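Putative NADPH-dependent oxidoreductase (Desulfitobacterium hafniense DCB-2, PDB 3DB2) probably catalyses an NADPH-dependent oxidation or reduction of an unidentified substrate, binding the dinucleotide in a Rossmann-fold domain paired with a sheet-based C-terminal domain. Local coordinates at residues P75-H79 / V95-V101; G123-L129 / V300-E306; P175-L179 / N213-T219; V197-F201 / K344-I349. All coordinates share one frame; numbering follows the deposited sequence. Where two conformers were deposited one is given.

Contact 1 of 4, residues P75-H79 / V95-V101; sequences PNDKH and VEKPISV
The imidazole of H79 is sandwiched. CG2 of V95 sits over the centre of one face, 3.6 Å from the ring centroid and only 9° off the normal, in a CH-pi contact; CA of N76, from the ring's own segment, lies above the opposite face. Backbone oxygens of the second segment gather round the rim. ND1 donates to I99 O at 2.9 Å, with an N-H...O angle of 153°. I99 O lies in the imidazole plane, although the nitrogen stands well above the carbonyl plane of I99. Next to it CE1 meets P98 O at 3.1 Å, also in plane. NE2 turns back to a weak bond with V74 O, so both ring nitrogens have backbone partners.

These carbonyls belong to the turn after strand 92-96 of the Rossmann sheet, where E96, K97 and P98 form the EKP signature of the GFO/IDH/MocA family, with a cis peptide before the proline. That turn lies beside the start of helix 79-88.

The amide of N76 crosses the P98 ring at about a right angle, ND2 lying 3.4 Å from CG. With its CG beside the backbone N (chi1 -65°), the side chain reaches over the proline while CB faces CG1 of V101. A flat amide suits this place because it can lie close to CG and CD of the proline. E96 splits its carboxylate, OE1 taking K97 N and OE2 the indole of W16.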
loop_
_atom_site.group_PDB
_atom_site.type_symbol
_atom_site.label_atom_id
_atom_site.label_comp_id
_atom_site.label_asym_id
_atom_site.label_seq_id
_atom_site.Cartn_x
_atom_site.Cartn_y
_atom_site.Cartn_z
ATOM N N PRO C 75 -9.445 30.205 1.704
ATOM C CA PRO C 75 -8.852 29.224 2.612
ATOM C C PRO C 75 -9.849 28.339 3.350
ATOM O O PRO C 75 -10.923 28.808 3.702
ATOM C CB PRO C 75 -8.144 30.081 3.678
ATOM C CG PRO C 75 -7.976 31.429 3.073
ATOM C CD PRO C 75 -9.046 31.586 2.046
ATOM N N ASN C 76 -9.466 27.077 3.603
ATOM C CA ASN C 76 -10.391 26.100 4.154
ATOM C C ASN C 76 -11.149 26.547 5.395
ATOM O O ASN C 76 -12.261 26.048 5.623
ATOM C CB ASN C 76 -9.675 24.779 4.543
ATOM C CG ASN C 76 -9.156 24.171 3.236
ATOM O OD1 ASN C 76 -9.709 24.457 2.162
ATOM N ND2 ASN C 76 -8.095 23.376 3.315
ATOM N N ASP C 77 -10.555 27.405 6.194
ATOM C CA ASP C 77 -11.155 27.818 7.462
ATOM C C ASP C 77 -12.143 28.971 7.236
ATOM O O ASP C 77 -12.926 29.341 8.117
ATOM C CB ASP C 77 -10.100 28.160 8.495
ATOM C CG ASP C 77 -9.338 29.435 8.222
ATOM O OD1 ASP C 77 -8.888 29.583 7.067
ATOM O OD2 ASP C 77 -9.210 30.257 9.166
ATOM N N LYS C 78 -12.154 29.501 6.031
ATOM C CA LYS C 78 -13.133 30.520 5.669
ATOM C C LYS C 78 -14.268 29.982 4.828
ATOM O O LYS C 78 -15.189 30.709 4.444
ATOM C CB LYS C 78 -12.330 31.611 4.961
ATOM C CG LYS C 78 -11.260 32.256 5.840
ATOM C CD LYS C 78 -11.743 32.538 7.248
ATOM C CE LYS C 78 -11.061 33.718 7.913
ATOM N NZ LYS C 78 -11.469 33.863 9.347
ATOM N N HIS C 79 -14.257 28.687 4.502
ATOM C CA HIS C 79 -15.329 28.136 3.672
ATOM C C HIS C 79 -16.698 28.334 4.305
ATOM O O HIS C 79 -17.663 28.733 3.633
ATOM C CB HIS C 79 -15.067 26.643 3.406
ATOM C CG HIS C 79 -13.968 26.322 2.439
ATOM N ND1 HIS C 79 -13.637 25.020 2.126
ATOM C CD2 HIS C 79 -13.109 27.069 1.703
ATOM C CE1 HIS C 79 -12.643 24.981 1.256
ATOM N NE2 HIS C 79 -12.298 26.220 0.975
ATOM N N VAL C 95 -17.782 25.020 -3.837
ATOM C CA VAL C 95 -16.653 25.229 -2.951
ATOM C C VAL C 95 -15.578 24.165 -3.245
ATOM O O VAL C 95 -15.849 23.002 -3.555
ATOM C CB VAL C 95 -17.030 25.282 -1.468
ATOM C CG1 VAL C 95 -17.505 23.962 -0.915
ATOM C CG2 VAL C 95 -15.854 25.785 -0.621
ATOM N N GLU C 96 -14.319 24.603 -3.190
ATOM C CA GLU C 96 -13.216 23.696 -3.435
ATOM C C GLU C 96 -13.130 22.719 -2.265
ATOM O O GLU C 96 -13.595 22.949 -1.152
ATOM C CB GLU C 96 -11.852 24.361 -3.507
ATOM C CG GLU C 96 -11.327 24.443 -4.927
ATOM C CD GLU C 96 -11.247 23.073 -5.575
ATOM O OE1 GLU C 96 -11.228 22.016 -4.908
ATOM O OE2 GLU C 96 -11.216 23.086 -6.824
ATOM N N LYS C 97 -12.484 21.590 -2.538
ATOM C CA LYS C 97 -12.303 20.571 -1.550
ATOM C C LYS C 97 -11.344 20.927 -0.375
ATOM O O LYS C 97 -10.455 21.757 -0.782
ATOM C CB LYS C 97 -11.799 19.221 -2.050
ATOM C CG LYS C 97 -10.834 19.259 -3.194
ATOM C CD LYS C 97 -9.546 20.016 -2.962
ATOM C CE LYS C 97 -8.638 19.265 -1.995
ATOM N NZ LYS C 97 -7.218 19.507 -2.428
ATOM N N PRO C 98 -11.228 20.524 0.902
ATOM C CA PRO C 98 -11.997 19.733 1.954
ATOM C C PRO C 98 -13.145 20.752 2.039
ATOM O O PRO C 98 -12.825 21.939 1.864
ATOM C CB PRO C 98 -11.123 19.555 3.128
ATOM C CG PRO C 98 -10.190 20.714 3.039
ATOM C CD PRO C 98 -9.987 20.988 1.583
ATOM N N ILE C 99 -14.337 20.284 2.300
ATOM C CA ILE C 99 -15.458 21.140 2.682
ATOM C C ILE C 99 -15.011 22.119 3.749
ATOM O O ILE C 99 -15.358 23.309 3.706
ATOM C CB ILE C 99 -16.637 20.284 3.138
ATOM C CG1 ILE C 99 -17.792 21.135 3.667
ATOM C CG2 ILE C 99 -16.272 19.263 4.196
ATOM C CD1 ILE C 99 -19.097 20.355 3.701
ATOM N N SER C 100 -14.198 21.653 4.690
ATOM C CA SER C 100 -13.564 22.442 5.725
ATOM C C SER C 100 -12.482 21.602 6.393
ATOM O O SER C 100 -12.352 20.439 6.027
ATOM C CB SER C 100 -14.602 22.852 6.778
ATOM O OG SER C 100 -15.178 21.754 7.448
ATOM N N VAL C 101 -11.740 22.128 7.348
ATOM C CA VAL C 101 -10.861 21.251 8.132
ATOM C C VAL C 101 -11.432 20.964 9.507
ATOM O O VAL C 101 -10.940 20.069 10.224
ATOM C CB VAL C 101 -9.437 21.822 8.189
ATOM C CG1 VAL C 101 -8.807 21.539 6.831
ATOM C CG2 VAL C 101 -9.376 23.306 8.505
#

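Contact 2 of 4, residues G123-L129 / V300-E306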
loop_
_atom_site.group_PDB
_atom_site.type_symbol
_atom_site.label_atom_id
_atom_site.label_comp_id
_atom_site.label_asym_id
_atom_site.label_seq_id
_atom_site.Cartn_x
_atom_site.Cartn_y
_atom_site.Cartn_z
ATOM N N GLY C 123 -16.009 20.398 -4.600
ATOM C CA GLY C 123 -15.275 19.915 -5.711
ATOM C C GLY C 123 -14.094 19.029 -5.393
ATOM O O GLY C 123 -12.986 19.503 -5.243
ATOM N N HIS C 124 -14.329 17.718 -5.364
ATOM C CA HIS C 124 -13.336 16.651 -5.448
ATOM C C HIS C 124 -13.325 16.123 -6.883
ATOM O O HIS C 124 -14.148 15.286 -7.239
ATOM C CB HIS C 124 -13.671 15.518 -4.490
ATOM C CG HIS C 124 -14.000 15.924 -3.100
ATOM N ND1 HIS C 124 -15.106 16.644 -2.733
ATOM C CD2 HIS C 124 -13.326 15.674 -1.962
ATOM C CE1 HIS C 124 -15.107 16.829 -1.437
ATOM N NE2 HIS C 124 -14.036 16.244 -0.940
ATOM N N SER C 125 -12.445 16.617 -7.754
ATOM C CA SER C 125 -12.677 16.386 -9.183
ATOM C C SER C 125 -12.003 15.140 -9.708
ATOM O O SER C 125 -12.271 14.782 -10.841
ATOM C CB SER C 125 -12.190 17.602 -10.005
ATOM O OG SER C 125 -10.766 17.665 -9.993
ATOM N N SER C 126 -11.133 14.509 -8.924
ATOM C CA SER C 126 -10.449 13.291 -9.350
ATOM C C SER C 126 -11.391 12.179 -9.788
ATOM O O SER C 126 -11.101 11.415 -10.717
ATOM C CB SER C 126 -9.514 12.767 -8.208
ATOM O OG SER C 126 -8.624 11.802 -8.735
ATOM N N ARG C 127 -12.532 12.033 -9.097
ATOM C CA ARG C 127 -13.495 10.995 -9.394
ATOM C C ARG C 127 -14.089 11.211 -10.792
ATOM O O ARG C 127 -14.616 10.255 -11.347
ATOM C CB ARG C 127 -14.646 10.899 -8.392
ATOM C CG ARG C 127 -15.553 12.090 -8.249
ATOM C CD ARG C 127 -16.876 11.711 -7.636
ATOM N NE ARG C 127 -16.810 11.598 -6.174
ATOM C CZ ARG C 127 -17.857 11.123 -5.489
ATOM N NH1 ARG C 127 -18.956 10.744 -6.117
ATOM N NH2 ARG C 127 -17.859 10.998 -4.166
ATOM N N ARG C 128 -13.962 12.420 -11.313
ATOM C CA ARG C 128 -14.497 12.758 -12.621
ATOM C C ARG C 128 -13.578 12.360 -13.771
ATOM O O ARG C 128 -14.022 12.302 -14.932
ATOM C CB ARG C 128 -14.765 14.260 -12.717
ATOM C CG ARG C 128 -15.444 14.884 -11.522
ATOM C CD ARG C 128 -16.484 15.891 -11.924
ATOM N NE ARG C 128 -17.392 16.102 -10.805
ATOM C CZ ARG C 128 -18.689 15.960 -10.684
ATOM N NH1 ARG C 128 -19.428 15.559 -11.686
ATOM N NH2 ARG C 128 -19.264 16.232 -9.519
ATOM N N LEU C 129 -12.304 12.103 -13.477
ATOM C CA LEU C 129 -11.369 11.719 -14.519
ATOM C C LEU C 129 -11.903 10.512 -15.288
ATOM O O LEU C 129 -12.586 9.702 -14.675
ATOM C CB LEU C 129 -10.008 11.404 -13.922
ATOM C CG LEU C 129 -9.185 12.610 -13.436
ATOM C CD1 LEU C 129 -7.974 12.165 -12.650
ATOM C CD2 LEU C 129 -8.741 13.454 -14.633
ATOM N N VAL C 300 -11.732 13.376 -19.731
ATOM C CA VAL C 300 -12.758 14.223 -19.166
ATOM C C VAL C 300 -12.058 15.415 -18.527
ATOM O O VAL C 300 -11.114 15.181 -17.743
ATOM C CB VAL C 300 -13.576 13.493 -18.076
ATOM C CG1 VAL C 300 -14.644 14.380 -17.468
ATOM C CG2 VAL C 300 -14.178 12.230 -18.652
ATOM N N ASP C 301 -12.525 16.598 -18.874
ATOM C CA ASP C 301 -12.069 17.873 -18.324
ATOM C C ASP C 301 -12.629 17.997 -16.898
ATOM O O ASP C 301 -13.685 18.587 -16.679
ATOM C CB ASP C 301 -12.491 19.068 -19.173
ATOM C CG ASP C 301 -11.778 20.345 -18.754
ATOM O OD1 ASP C 301 -11.442 20.442 -17.558
ATOM O OD2 ASP C 301 -11.521 21.242 -19.592
ATOM N N HIS C 302 -11.901 17.403 -15.962
ATOM C CA HIS C 302 -12.385 17.200 -14.586
ATOM C C HIS C 302 -12.784 18.499 -13.915
ATOM O O HIS C 302 -13.767 18.558 -13.169
ATOM C CB HIS C 302 -11.332 16.428 -13.818
ATOM C CG HIS C 302 -9.979 17.005 -13.592
ATOM N ND1 HIS C 302 -9.595 17.609 -12.406
ATOM C CD2 HIS C 302 -8.899 17.082 -14.402
ATOM C CE1 HIS C 302 -8.346 18.015 -12.504
ATOM N NE2 HIS C 302 -7.893 17.710 -13.714
ATOM N N LEU C 303 -12.044 19.584 -14.182
ATOM C CA LEU C 303 -12.357 20.832 -13.460
ATOM C C LEU C 303 -13.542 21.517 -14.122
ATOM O O LEU C 303 -14.447 22.065 -13.499
ATOM C CB LEU C 303 -11.123 21.745 -13.434
ATOM C CG LEU C 303 -9.866 21.180 -12.791
ATOM C CD1 LEU C 303 -8.759 22.225 -12.812
ATOM C CD2 LEU C 303 -10.164 20.727 -11.372
ATOM N N ARG C 304 -13.587 21.493 -15.456
ATOM C CA ARG C 304 -14.705 22.091 -16.174
ATOM C C ARG C 304 -16.023 21.391 -15.903
ATOM O O ARG C 304 -17.036 22.024 -15.609
ATOM C CB ARG C 304 -14.431 22.044 -17.681
ATOM C CG ARG C 304 -15.599 22.496 -18.534
ATOM C CD ARG C 304 -15.163 22.641 -19.991
ATOM N NE ARG C 304 -16.303 22.911 -20.862
ATOM C CZ ARG C 304 -16.247 23.025 -22.180
ATOM N NH1 ARG C 304 -15.124 22.893 -22.857
ATOM N NH2 ARG C 304 -17.356 23.273 -22.865
ATOM N N VAL C 305 -16.023 20.055 -15.988
ATOM C CA VAL C 305 -17.285 19.329 -15.833
ATOM C C VAL C 305 -17.834 19.466 -14.420
ATOM O O VAL C 305 -19.064 19.420 -14.272
ATOM C CB VAL C 305 -17.211 17.841 -16.199
ATOM C CG1 VAL C 305 -16.845 17.691 -17.663
ATOM C CG2 VAL C 305 -16.235 17.097 -15.283
ATOM N N GLU C 306 -17.004 19.637 -13.407
ATOM C CA GLU C 306 -17.568 19.714 -12.050
ATOM C C GLU C 306 -18.334 21.013 -11.808
ATOM O O GLU C 306 -19.376 20.991 -11.150
ATOM C CB GLU C 306 -16.488 19.478 -11.013
ATOM C CG GLU C 306 -15.599 20.606 -10.560
ATOM C CD GLU C 306 -14.597 20.215 -9.475
ATOM O OE1 GLU C 306 -14.897 19.377 -8.602
ATOM O OE2 GLU C 306 -13.478 20.761 -9.480
HETATM O O HOH W 1 -16.512 16.870 -8.307
#
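V300 opens the approach, its branched side chain packing CB and both methyls against the R128 carbonyl, with CG1 3.3 Å from R128 O. D301 points away and serves the helix instead: as N-cap of helix 302-316, its OD1 accepts from R304 N.

H302 comes next, its ring turned toward the loop. ND1 shares a 2.7 Å hydrogen bond with S125 OG, which meets the imidazole at its edge, near the ring plane. CG of H302 stands between the backbone N and the carbonyl carbon (chi1 63°), which brings the ring edge to S125 OG and sets the ring alongside L129, whose CD2 lies 3.6 Å from CD2 of H302. NE2 is engaged by W261 and T267. Further on, V305 and R128 slide past each other in opposite directions, CG2 against CD.

The CA of E306 lies over one face of the R128 guanidinium, near the rim, and its extended chain carries the carboxylate to the loop backbone, where OE1 stops 3.0 Å from G123 CA. A CB on G123 would collide with that oxygen, so glycine fits.

A water accepts from R128 NE and donates to H124 O and E306 OE1, where the chain leaves the last Rossmann strand. R128 NE and E306 OE1 are 4.7 Å apart. R128 also pairs with E309, and E306 with the Y94 hydroxyl. The water would partly screen the two opposite charges, and the nearby E96 carboxylate makes the ionisation of E306 hard to read from R128 alone.

Contact 3 of 4, residues P175-L179 / N213-T219; sequences PGGPL and NITVNQT
G176 meets strand 216-223 of the C-terminal domain's large sheet, and the loop before it, through its backbone. Its N reaches N213 OD1 through a water. Its O accepts twice: from L179 N in its own turn and, at 2.9 Å, from N217 ND2, which lies in the carbonyl plane with an N-H...O angle of 163°. Glycine fits here, since phi is positive and a CB would collide with L179 CD2.

G177, the N-cap residue of helix 178-181, also has a positive phi, and a CB there would drive into I214 O; without one, CA comes within 3.3 Å of that oxygen in a CA-H...O contact. P178, needing no amide hydrogen in the first turn, sets CG 3.4 Å from T215 O, at the classic beta bulge of T215 and V216 against K205. L179 then crosses N217 at about a right angle.

N217 has OD1 held by N202, and its ND2 also meets T233. A leucine in place of N217 would probably leave G176 O without its strand-side donor and let the glycine turn shift. The buried I214 carbonyl has the weak G177 CA-H contact instead of a conventional hydrogen bond, a cost that the two-donor grip on G176 O probably offsets.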
loop_
_atom_site.group_PDB
_atom_site.type_symbol
_atom_site.label_atom_id
_atom_site.label_comp_id
_atom_site.label_asym_id
_atom_site.label_seq_id
_atom_site.Cartn_x
_atom_site.Cartn_y
_atom_site.Cartn_z
ATOM N N PRO C 175 -4.670 19.214 8.974
ATOM C CA PRO C 175 -4.679 17.990 9.776
ATOM C C PRO C 175 -4.092 16.792 9.018
ATOM O O PRO C 175 -4.410 16.472 7.878
ATOM C CB PRO C 175 -6.160 17.805 10.084
ATOM C CG PRO C 175 -6.770 19.153 9.919
ATOM C CD PRO C 175 -6.010 19.815 8.802
ATOM N N GLY C 176 -3.187 16.113 9.700
ATOM C CA GLY C 176 -2.433 14.969 9.234
ATOM C C GLY C 176 -1.483 15.347 8.129
ATOM O O GLY C 176 -0.956 14.509 7.388
ATOM N N GLY C 177 -1.212 16.650 7.970
ATOM C CA GLY C 177 -0.290 17.092 6.933
ATOM C C GLY C 177 -0.798 16.798 5.533
ATOM O O GLY C 177 -1.841 17.334 5.135
ATOM N N PRO C 178 -0.094 15.957 4.782
ATOM C CA PRO C 178 -0.549 15.604 3.441
ATOM C C PRO C 178 -1.887 14.873 3.496
ATOM O O PRO C 178 -2.595 14.793 2.477
ATOM C CB PRO C 178 0.591 14.742 2.882
ATOM C CG PRO C 178 1.219 14.142 4.112
ATOM C CD PRO C 178 1.164 15.260 5.125
ATOM N N LEU C 179 -2.268 14.340 4.648
ATOM C CA LEU C 179 -3.563 13.623 4.678
ATOM C C LEU C 179 -4.728 14.499 4.247
ATOM O O LEU C 179 -5.650 14.069 3.541
ATOM C CB LEU C 179 -3.795 13.133 6.092
ATOM C CG LEU C 179 -4.855 12.090 6.380
ATOM C CD1 LEU C 179 -4.827 11.004 5.315
ATOM C CD2 LEU C 179 -4.636 11.567 7.790
ATOM N N ASN C 213 4.257 19.581 11.755
ATOM C CA ASN C 213 3.141 18.695 11.409
ATOM C C ASN C 213 3.605 17.303 10.965
ATOM O O ASN C 213 4.762 17.073 10.594
ATOM C CB ASN C 213 2.336 19.352 10.303
ATOM C CG ASN C 213 0.858 19.030 10.351
ATOM O OD1 ASN C 213 0.392 18.242 11.166
ATOM N ND2 ASN C 213 0.146 19.698 9.455
ATOM N N ILE C 214 2.658 16.370 11.006
ATOM C CA ILE C 214 2.855 15.066 10.322
ATOM C C ILE C 214 3.219 15.313 8.888
ATOM O O ILE C 214 2.612 16.215 8.258
ATOM C CB ILE C 214 1.547 14.246 10.475
ATOM C CG1 ILE C 214 1.380 13.705 11.895
ATOM C CG2 ILE C 214 1.480 13.171 9.408
ATOM C CD1 ILE C 214 0.015 13.168 12.264
ATOM N N THR C 215 4.167 14.602 8.293
ATOM C CA THR C 215 4.386 14.658 6.858
ATOM C C THR C 215 4.311 13.308 6.139
ATOM O O THR C 215 4.442 13.316 4.908
ATOM C CB THR C 215 5.745 15.277 6.492
ATOM O OG1 THR C 215 6.876 14.616 7.024
ATOM C CG2 THR C 215 5.829 16.690 7.101
ATOM N N VAL C 216 4.117 12.242 6.915
ATOM C CA VAL C 216 4.075 10.876 6.382
ATOM C C VAL C 216 3.018 10.091 7.149
ATOM O O VAL C 216 3.081 10.034 8.380
ATOM C CB VAL C 216 5.429 10.164 6.503
ATOM C CG1 VAL C 216 5.324 8.697 6.075
ATOM C CG2 VAL C 216 6.524 10.846 5.699
ATOM N N ASN C 217 2.031 9.556 6.457
ATOM C CA ASN C 217 0.983 8.749 7.002
ATOM C C ASN C 217 0.868 7.428 6.186
ATOM O O ASN C 217 1.093 7.450 4.988
ATOM C CB ASN C 217 -0.418 9.335 6.990
ATOM C CG ASN C 217 -0.539 10.666 7.720
ATOM O OD1 ASN C 217 -0.656 10.691 8.929
ATOM N ND2 ASN C 217 -0.526 11.700 6.885
ATOM N N GLN C 218 0.503 6.386 6.904
ATOM C CA GLN C 218 -0.035 5.172 6.293
ATOM C C GLN C 218 -1.339 4.880 7.050
ATOM O O GLN C 218 -1.332 4.717 8.258
ATOM C CB GLN C 218 0.953 4.045 6.364
ATOM C CG GLN C 218 2.100 4.273 5.384
ATOM C CD GLN C 218 3.058 3.117 5.251
ATOM O OE1 GLN C 218 3.488 2.573 6.274
ATOM N NE2 GLN C 218 3.412 2.698 4.043
ATOM N N THR C 219 -2.426 4.788 6.294
ATOM C CA THR C 219 -3.754 4.693 6.875
ATOM C C THR C 219 -4.443 3.423 6.353
ATOM O O THR C 219 -4.389 3.254 5.121
ATOM C CB THR C 219 -4.627 5.900 6.489
ATOM O OG1 THR C 219 -3.888 7.075 6.815
ATOM C CG2 THR C 219 -5.917 5.865 7.283
HETATM O O HOH W 2 -1.662 16.833 12.058
#

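Contact 4 of 4, residues V197-F201 / K344-I349; sequences VARVF and KRPVEI
I349 supplies the main bump: its CG1 and CD1 drop into the hollow between V197 and V200 on strand 197-205, with CG1 3.9 Å from V197 CG1 and the two side chains crossing at about a right angle. Its contact with V200 is less certain, because that valine has two conformers. At the other end the F201 ring, stacked on F201 of the second subunit, turns its edge to the R345-P346 backbone, CD1 lying 3.5 Å from P346 N, while P346 CD fits beside it.

Between these bumps the strands run antiparallel. V200 and V347 form a hydrogen-bonded pair, N to O both ways, and I349 N reaches A198 O at 2.9 Å. Strand 347-348 thus edges the C-terminal domain's large sheet.

On the face carrying R199 and E348, the side chains lie side by side. A bend at chi3 (60°) turns the guanidinium so that NE meets E348 OE2 in its plane and NH2 meets OE1 at a tilt, both on syn lone pairs. A methionine in place of R199 would probably leave E348 without its mate.

NH1 of R199 also bridges to E222, so its charge is shared between two carboxylates and the edge strand is held by charge as well as by backbone bonds.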
loop_
_atom_site.group_PDB
_atom_site.type_symbol
_atom_site.label_atom_id
_atom_site.label_comp_id
_atom_site.label_asym_id
_atom_site.label_seq_id
_atom_site.Cartn_x
_atom_site.Cartn_y
_atom_site.Cartn_z
ATOM N N VAL C 197 -16.675 4.450 4.320
ATOM C CA VAL C 197 -15.724 3.899 5.276
ATOM C C VAL C 197 -16.381 3.711 6.633
ATOM O O VAL C 197 -17.152 4.567 7.062
ATOM C CB VAL C 197 -14.510 4.832 5.382
ATOM C CG1 VAL C 197 -13.608 4.359 6.508
ATOM C CG2 VAL C 197 -13.770 4.900 4.046
ATOM N N ALA C 198 -16.088 2.607 7.309
ATOM C CA ALA C 198 -16.594 2.367 8.654
ATOM C C ALA C 198 -15.620 2.758 9.749
ATOM O O ALA C 198 -15.969 3.273 10.817
ATOM C CB ALA C 198 -16.972 0.900 8.821
ATOM N N ARG C 199 -14.347 2.464 9.578
ATOM C CA ARG C 199 -13.320 2.701 10.577
ATOM C C ARG C 199 -11.949 2.896 9.928
ATOM O O ARG C 199 -11.673 2.500 8.773
ATOM C CB ARG C 199 -13.198 1.566 11.599
ATOM C CG ARG C 199 -12.785 0.211 11.021
ATOM C CD ARG C 199 -12.949 -0.882 12.105
ATOM N NE ARG C 199 -14.380 -0.856 12.471
ATOM C CZ ARG C 199 -15.319 -1.420 11.747
ATOM N NH1 ARG C 199 -15.047 -2.110 10.635
ATOM N NH2 ARG C 199 -16.558 -1.262 12.219
ATOM N N VAL C 200 -11.055 3.539 10.677
ATOM C CA VAL C 200 -9.757 4.018 10.291
ATOM C C VAL C 200 -8.673 3.647 11.297
ATOM O O VAL C 200 -8.973 3.752 12.488
ATOM C CB VAL C 200 -9.775 5.571 10.195
ATOM C CG1 VAL C 200 -8.452 6.122 9.686
ATOM C CG2 VAL C 200 -10.917 6.041 9.308
ATOM N N PHE C 201 -7.477 3.303 10.829
ATOM C CA PHE C 201 -6.298 3.239 11.691
ATOM C C PHE C 201 -5.178 3.995 10.950
ATOM O O PHE C 201 -4.974 3.826 9.752
ATOM C CB PHE C 201 -5.882 1.829 12.116
ATOM C CG PHE C 201 -4.679 1.879 13.045
ATOM C CD1 PHE C 201 -4.903 1.997 14.414
ATOM C CD2 PHE C 201 -3.362 1.845 12.618
ATOM C CE1 PHE C 201 -3.840 2.093 15.302
ATOM C CE2 PHE C 201 -2.300 1.922 13.499
ATOM C CZ PHE C 201 -2.544 2.045 14.850
ATOM N N LYS C 344 -3.797 6.130 19.626
ATOM C CA LYS C 344 -3.131 4.897 19.292
ATOM C C LYS C 344 -4.115 3.733 19.204
ATOM O O LYS C 344 -4.010 2.665 19.807
ATOM C CB LYS C 344 -2.025 4.623 20.316
ATOM C CG LYS C 344 -0.914 5.683 20.296
ATOM C CD LYS C 344 0.191 5.274 21.269
ATOM C CE LYS C 344 1.257 6.359 21.409
ATOM N NZ LYS C 344 2.274 5.941 22.423
ATOM N N ARG C 345 -5.138 3.885 18.368
ATOM C CA ARG C 345 -6.234 2.948 18.292
ATOM C C ARG C 345 -7.025 3.158 17.025
ATOM O O ARG C 345 -6.999 4.280 16.508
ATOM C CB ARG C 345 -7.179 3.121 19.497
ATOM C CG ARG C 345 -7.983 4.439 19.449
ATOM C CD ARG C 345 -8.821 4.679 20.675
ATOM N NE ARG C 345 -9.731 5.798 20.660
ATOM C CZ ARG C 345 -10.913 5.935 20.085
ATOM N NH1 ARG C 345 -11.426 4.948 19.370
ATOM N NH2 ARG C 345 -11.615 7.075 20.201
ATOM N N PRO C 346 -7.710 2.134 16.533
ATOM C CA PRO C 346 -8.660 2.327 15.434
ATOM C C PRO C 346 -9.860 3.162 15.899
ATOM O O PRO C 346 -10.267 3.140 17.067
ATOM C CB PRO C 346 -9.155 0.928 15.097
ATOM C CG PRO C 346 -8.861 0.129 16.311
ATOM C CD PRO C 346 -7.614 0.723 16.925
ATOM N N VAL C 347 -10.434 3.895 14.963
ATOM C CA VAL C 347 -11.462 4.886 15.263
ATOM C C VAL C 347 -12.613 4.703 14.298
ATOM O O VAL C 347 -12.362 4.668 13.075
ATOM C CB VAL C 347 -10.921 6.317 15.118
ATOM C CG1 VAL C 347 -12.075 7.310 15.291
ATOM C CG2 VAL C 347 -9.812 6.557 16.128
ATOM N N GLU C 348 -13.808 4.563 14.850
ATOM C CA GLU C 348 -15.033 4.410 14.065
ATOM C C GLU C 348 -15.355 5.788 13.465
ATOM O O GLU C 348 -15.241 6.818 14.103
ATOM C CB GLU C 348 -16.214 3.917 14.881
ATOM C CG GLU C 348 -16.012 2.613 15.636
ATOM C CD GLU C 348 -15.742 1.458 14.686
ATOM O OE1 GLU C 348 -16.624 1.164 13.853
ATOM O OE2 GLU C 348 -14.639 0.897 14.809
ATOM N N ILE C 349 -15.789 5.813 12.211
ATOM C CA ILE C 349 -16.211 7.089 11.639
ATOM C C ILE C 349 -17.427 7.620 12.382
ATOM O O ILE C 349 -17.660 8.818 12.492
ATOM C CB ILE C 349 -16.519 6.910 10.145
ATOM C CG1 ILE C 349 -15.356 6.356 9.312
ATOM C CG2 ILE C 349 -17.005 8.223 9.558
ATOM C CD1 ILE C 349 -14.168 7.303 9.250
#

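Contacts 1, 2 and 3 are buried, whereas contact 4 lies toward the surface, its centre about 21 Å from the chain centre. Contacts 1 and 2 share the Rossmann sheet: V95 O probably accepts from G123 N, joining neighbouring strands, and the E96 and E306 carboxylates come close. Contact 1 relies on backbone carbonyls round a ring; contact 2, joining the loop after strand 120-123 to helix 302-316, adds charge and water. Contacts 3 and 4 sit on adjacent strands of the large sheet, T219 packing on V200 and F201, and both reach the second subunit. There, glycine backbone fit in contact 3 gives way to strand pairing and a salt bridge in contact 4. V101 against P175 links contacts 1 and 3.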